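Long-range contact in pumilio homolog 23 (Arabidopsis thaliana, PDB 5WZJ), which binds RNA sequence-specifically through its pumilio repeats, recognises 18S rRNA, and probably regulates translation and mRNA stability: residues 77-91 with 123-135. Residues are numbered along the deposited sequence; the frame is centred on the assembly and turned at random.
Sequences LDQLCSFIRNSASVF and VIEEALHSICKVI
Val-123 touches Cys-81 through one branch: its CG1 lies 3.3 Å from Cys-81 SG. The same methyl reaches Leu-77 CG. A chi1 of 174° swings CG1 away from the backbone N and onto the sulfur. Ile-124 adds a looser contact, its CG1 4.3 Å from Leu-77 CD1. Ala-127 sits at one close backbone approach, and its CB touches both Cys-81 SG and Ile-84 CG2. Both helices belong to the array of pumilio repeats. They run nearly parallel, 19° apart with axes 9.0 Å apart, as in the right-handed superhelix that such repeats build. Helix 100-112 also packs against Ile-84 and Phe-91. Ser-130 turns its hydroxyl back to its own helix, where OG donates to Ala-127 O at 2.8 Å. This carbonyl also accepts from Ile-131 N, on the same face. Ser-130 CB meets the methyl of Ala-88. Ile-131 uses both branches. Its CD1 rests 3.5 Å from Ile-84 CG2, and its CG2 lies over one face of the Phe-91 ring, offset toward the rim. That CH-pi contact measures 3.8 Å from CG2 to the ring centroid. In one of its two conformers, Val-134 sets CG1 against Ala-88 O. Ile-135 CD1 approaches Phe-91 CE1 obliquely at 4.1 Å.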
loop_
_atom_site.group_PDB
_atom_site.type_symbol
_atom_site.label_atom_id
_atom_site.label_comp_id
_atom_site.label_asym_id
_atom_site.label_seq_id
_atom_site.Cartn_x
_atom_site.Cartn_y
_atom_site.Cartn_z
ATOM N N LEU A 77 -23.851 -23.694 0.690
ATOM C CA LEU A 77 -23.760 -23.017 1.981
ATOM C C LEU A 77 -24.126 -23.938 3.143
ATOM O O LEU A 77 -23.434 -23.963 4.167
ATOM C CB LEU A 77 -24.653 -21.777 1.967
ATOM C CG LEU A 77 -24.749 -20.947 3.254
ATOM C CD1 LEU A 77 -23.406 -20.345 3.614
ATOM C CD2 LEU A 77 -25.797 -19.855 3.087
ATOM N N ASP A 78 -25.213 -24.700 3.011
ATOM C CA ASP A 78 -25.655 -25.532 4.127
ATOM C C ASP A 78 -24.590 -26.547 4.518
ATOM O O ASP A 78 -24.331 -26.760 5.708
ATOM C CB ASP A 78 -26.960 -26.251 3.780
ATOM C CG ASP A 78 -28.166 -25.329 3.826
ATOM O OD1 ASP A 78 -28.063 -24.229 4.417
ATOM O OD2 ASP A 78 -29.220 -25.715 3.279
ATOM N N GLN A 79 -23.971 -27.192 3.527
ATOM C CA GLN A 79 -22.974 -28.217 3.821
ATOM C C GLN A 79 -21.706 -27.588 4.381
ATOM O O GLN A 79 -21.065 -28.157 5.272
ATOM C CB GLN A 79 -22.670 -29.038 2.561
ATOM C CG GLN A 79 -23.809 -29.973 2.116
ATOM C CD GLN A 79 -25.123 -29.233 1.827
ATOM O OE1 GLN A 79 -25.158 -28.256 1.075
ATOM N NE2 GLN A 79 -26.203 -29.690 2.452
ATOM N N LEU A 80 -21.339 -26.413 3.866
ATOM C CA LEU A 80 -20.210 -25.669 4.408
ATOM C C LEU A 80 -20.423 -25.351 5.884
ATOM O O LEU A 80 -19.552 -25.619 6.721
ATOM C CB LEU A 80 -20.006 -24.383 3.609
ATOM C CG LEU A 80 -19.005 -23.404 4.232
ATOM C CD1 LEU A 80 -17.580 -23.975 4.242
ATOM C CD2 LEU A 80 -19.051 -22.088 3.500
ATOM N N CYS A 81 -21.591 -24.786 6.223
ATOM C CA CYS A 81 -21.871 -24.432 7.612
ATOM C C CYS A 81 -21.902 -25.657 8.505
ATOM O O CYS A 81 -21.470 -25.599 9.665
ATOM C CB CYS A 81 -23.191 -23.663 7.700
ATOM S SG CYS A 81 -23.067 -22.060 6.906
ATOM N N SER A 82 -22.405 -26.778 7.991
ATOM C CA SER A 82 -22.384 -28.012 8.767
ATOM C C SER A 82 -20.953 -28.468 9.032
ATOM O O SER A 82 -20.640 -28.942 10.131
ATOM C CB SER A 82 -23.178 -29.098 8.038
ATOM O OG SER A 82 -24.509 -28.676 7.799
ATOM N N PHE A 83 -20.067 -28.327 8.042
ATOM C CA PHE A 83 -18.669 -28.687 8.260
ATOM C C PHE A 83 -18.046 -27.798 9.325
ATOM O O PHE A 83 -17.351 -28.276 10.226
ATOM C CB PHE A 83 -17.858 -28.585 6.970
ATOM C CG PHE A 83 -16.384 -28.753 7.202
ATOM C CD1 PHE A 83 -15.829 -30.020 7.261
ATOM C CD2 PHE A 83 -15.565 -27.651 7.436
ATOM C CE1 PHE A 83 -14.487 -30.188 7.511
ATOM C CE2 PHE A 83 -14.219 -27.818 7.687
ATOM C CZ PHE A 83 -13.680 -29.087 7.719
ATOM N N ILE A 84 -18.276 -26.490 9.220
ATOM C CA ILE A 84 -17.741 -25.547 10.196
ATOM C C ILE A 84 -18.274 -25.852 11.589
ATOM O O ILE A 84 -17.521 -25.860 12.573
ATOM C CB ILE A 84 -18.075 -24.110 9.765
ATOM C CG1 ILE A 84 -17.310 -23.757 8.483
ATOM C CG2 ILE A 84 -17.810 -23.141 10.911
ATOM C CD1 ILE A 84 -17.663 -22.371 7.900
ATOM N N ARG A 85 -19.583 -26.116 11.694
ATOM C CA ARG A 85 -20.176 -26.423 12.988
ATOM C C ARG A 85 -19.590 -27.698 13.572
ATOM O O ARG A 85 -19.267 -27.752 14.766
ATOM C CB ARG A 85 -21.697 -26.542 12.858
ATOM C CG ARG A 85 -22.387 -27.084 14.113
ATOM C CD ARG A 85 -23.914 -26.971 14.049
ATOM N NE ARG A 85 -24.497 -27.820 13.012
ATOM C CZ ARG A 85 -24.906 -27.383 11.821
ATOM N NH1 ARG A 85 -24.805 -26.094 11.503
ATOM N NH2 ARG A 85 -25.425 -28.238 10.946
ATOM N N ASN A 86 -19.432 -28.737 12.742
ATOM C CA ASN A 86 -18.916 -30.012 13.235
ATOM C C ASN A 86 -17.426 -29.957 13.541
ATOM O O ASN A 86 -16.934 -30.778 14.317
ATOM C CB ASN A 86 -19.183 -31.131 12.221
ATOM C CG ASN A 86 -20.663 -31.531 12.157
ATOM O OD1 ASN A 86 -21.283 -31.531 11.088
ATOM N ND2 ASN A 86 -21.226 -31.876 13.306
ATOM N N SER A 87 -16.687 -29.034 12.940
ATOM C CA SER A 87 -15.253 -28.963 13.186
ATOM C C SER A 87 -14.874 -27.873 14.187
ATOM O O SER A 87 -13.680 -27.680 14.445
ATOM C CB SER A 87 -14.509 -28.740 11.867
ATOM O OG SER A 87 -14.768 -27.438 11.380
ATOM N N ALA A 88 -15.854 -27.159 14.756
ATOM C CA ALA A 88 -15.533 -25.965 15.539
ATOM C C ALA A 88 -14.636 -26.295 16.727
ATOM O O ALA A 88 -13.716 -25.539 17.044
ATOM C CB ALA A 88 -16.812 -25.275 16.012
ATOM N N SER A 89 -14.871 -27.433 17.385
ATOM C CA SER A 89 -14.100 -27.739 18.583
ATOM C C SER A 89 -12.637 -28.036 18.274
ATOM O O SER A 89 -11.801 -27.998 19.185
ATOM C CB SER A 89 -14.736 -28.910 19.332
ATOM O OG SER A 89 -14.675 -30.105 18.571
ATOM N N VAL A 90 -12.299 -28.324 17.018
ATOM C CA VAL A 90 -10.911 -28.542 16.632
ATOM C C VAL A 90 -10.419 -27.468 15.680
ATOM O O VAL A 90 -9.295 -27.564 15.175
ATOM C CB VAL A 90 -10.701 -29.946 16.036
ATOM C CG1 VAL A 90 -11.059 -31.012 17.081
ATOM C CG2 VAL A 90 -11.537 -30.133 14.778
ATOM N N PHE A 91 -11.229 -26.439 15.427
ATOM C CA PHE A 91 -10.820 -25.390 14.498
ATOM C C PHE A 91 -9.491 -24.734 14.871
ATOM O O PHE A 91 -8.658 -24.551 13.965
ATOM C CB PHE A 91 -11.944 -24.355 14.368
ATOM C CG PHE A 91 -11.689 -23.312 13.313
ATOM C CD1 PHE A 91 -10.976 -22.160 13.611
ATOM C CD2 PHE A 91 -12.185 -23.474 12.036
ATOM C CE1 PHE A 91 -10.743 -21.200 12.640
ATOM C CE2 PHE A 91 -11.963 -22.523 11.059
ATOM C CZ PHE A 91 -11.249 -21.381 11.360
ATOM N N VAL A 123 -27.302 -17.695 8.696
ATOM C CA VAL A 123 -26.546 -18.936 8.631
ATOM C C VAL A 123 -25.045 -18.643 8.676
ATOM O O VAL A 123 -24.286 -19.329 9.370
ATOM C CB VAL A 123 -26.972 -19.724 7.378
ATOM C CG1 VAL A 123 -26.134 -20.924 7.200
ATOM C CG2 VAL A 123 -28.433 -20.155 7.520
ATOM N N ILE A 124 -24.599 -17.596 7.978
ATOM C CA ILE A 124 -23.188 -17.215 8.045
ATOM C C ILE A 124 -22.823 -16.795 9.463
ATOM O O ILE A 124 -21.810 -17.232 10.019
ATOM C CB ILE A 124 -22.873 -16.095 7.039
ATOM C CG1 ILE A 124 -23.104 -16.560 5.599
ATOM C CG2 ILE A 124 -21.424 -15.638 7.200
ATOM C CD1 ILE A 124 -22.931 -15.444 4.585
ATOM N N GLU A 125 -23.647 -15.928 10.065
ATOM C CA GLU A 125 -23.358 -15.432 11.406
ATOM C C GLU A 125 -23.234 -16.573 12.405
ATOM O O GLU A 125 -22.372 -16.540 13.284
ATOM C CB GLU A 125 -24.442 -14.449 11.858
ATOM C CG GLU A 125 -24.206 -13.871 13.242
ATOM C CD GLU A 125 -25.405 -13.100 13.746
ATOM O OE1 GLU A 125 -26.511 -13.680 13.790
ATOM O OE2 GLU A 125 -25.245 -11.909 14.075
ATOM N N GLU A 126 -24.087 -17.591 12.288
ATOM C CA GLU A 126 -24.003 -18.724 13.204
ATOM C C GLU A 126 -22.699 -19.504 13.004
ATOM O O GLU A 126 -22.085 -19.955 13.980
ATOM C CB GLU A 126 -25.221 -19.630 13.006
ATOM C CG GLU A 126 -25.208 -20.928 13.793
ATOM C CD GLU A 126 -26.452 -21.796 13.510
ATOM O OE1 GLU A 126 -26.876 -21.893 12.331
ATOM O OE2 GLU A 126 -27.008 -22.373 14.471
ATOM N N ALA A 127 -22.266 -19.691 11.748
ATOM C CA ALA A 127 -20.990 -20.368 11.507
ATOM C C ALA A 127 -19.830 -19.563 12.083
ATOM O O ALA A 127 -18.934 -20.122 12.728
ATOM C CB ALA A 127 -20.787 -20.605 10.008
ATOM N N LEU A 128 -19.839 -18.244 11.877
ATOM C CA LEU A 128 -18.811 -17.400 12.479
ATOM C C LEU A 128 -18.847 -17.482 14.002
ATOM O O LEU A 128 -17.798 -17.540 14.653
ATOM C CB LEU A 128 -18.975 -15.958 12.014
ATOM C CG LEU A 128 -18.765 -15.755 10.515
ATOM C CD1 LEU A 128 -19.172 -14.359 10.124
ATOM C CD2 LEU A 128 -17.301 -15.999 10.142
ATOM N N HIS A 129 -20.043 -17.511 14.594
ATOM C CA HIS A 129 -20.112 -17.577 16.051
ATOM C C HIS A 129 -19.437 -18.835 16.584
ATOM O O HIS A 129 -18.664 -18.776 17.550
ATOM C CB HIS A 129 -21.559 -17.507 16.537
ATOM C CG HIS A 129 -21.680 -17.540 18.030
ATOM N ND1 HIS A 129 -21.348 -16.464 18.827
ATOM C CD2 HIS A 129 -22.051 -18.533 18.874
ATOM C CE1 HIS A 129 -21.541 -16.780 20.095
ATOM N NE2 HIS A 129 -21.961 -18.032 20.152
ATOM N N SER A 130 -19.704 -19.991 15.967
ATOM C CA SER A 130 -19.106 -21.222 16.478
ATOM C C SER A 130 -17.579 -21.153 16.413
ATOM O O SER A 130 -16.891 -21.613 17.332
ATOM C CB SER A 130 -19.647 -22.436 15.711
ATOM O OG SER A 130 -19.307 -22.361 14.342
ATOM N N ILE A 131 -17.042 -20.521 15.367
ATOM C CA ILE A 131 -15.594 -20.395 15.213
ATOM C C ILE A 131 -15.030 -19.392 16.218
ATOM O O ILE A 131 -14.019 -19.653 16.879
ATOM C CB ILE A 131 -15.248 -19.987 13.766
ATOM C CG1 ILE A 131 -15.591 -21.093 12.785
ATOM C CG2 ILE A 131 -13.765 -19.666 13.616
ATOM C CD1 ILE A 131 -15.315 -20.673 11.345
ATOM N N CYS A 132 -15.646 -18.211 16.320
ATOM C CA CYS A 132 -15.092 -17.178 17.195
ATOM C C CYS A 132 -15.127 -17.608 18.652
ATOM O O CYS A 132 -14.223 -17.266 19.431
ATOM C CB CYS A 132 -15.853 -15.861 17.016
ATOM S SG CYS A 132 -15.607 -15.063 15.394
ATOM N N LYS A 133 -16.154 -18.369 19.031
ATOM C CA LYS A 133 -16.300 -18.782 20.420
ATOM C C LYS A 133 -15.155 -19.693 20.852
ATOM O O LYS A 133 -14.605 -19.524 21.946
ATOM C CB LYS A 133 -17.653 -19.463 20.598
ATOM C CG LYS A 133 -18.046 -19.770 22.017
ATOM C CD LYS A 133 -19.560 -19.952 22.066
ATOM C CE LYS A 133 -19.980 -21.033 23.051
ATOM N NZ LYS A 133 -19.592 -20.686 24.440
ATOM N N VAL A 134 -14.774 -20.656 20.006
ATOM C CA VAL A 134 -13.656 -21.525 20.372
ATOM C C VAL A 134 -12.356 -20.736 20.368
ATOM O O VAL A 134 -11.466 -20.984 21.192
ATOM C CB VAL A 134 -13.571 -22.765 19.450
ATOM C CG1 VAL A 134 -13.186 -22.381 18.025
ATOM C CG2 VAL A 134 -12.572 -23.782 19.999
ATOM N N ILE A 135 -12.230 -19.751 19.477
ATOM C CA ILE A 135 -10.997 -18.970 19.435
ATOM C C ILE A 135 -10.880 -18.105 20.682
ATOM O O ILE A 135 -9.849 -18.105 21.368
ATOM C CB ILE A 135 -10.929 -18.124 18.146
ATOM C CG1 ILE A 135 -10.718 -19.049 16.940
ATOM C CG2 ILE A 135 -9.804 -17.069 18.263
ATOM C CD1 ILE A 135 -10.846 -18.362 15.593
#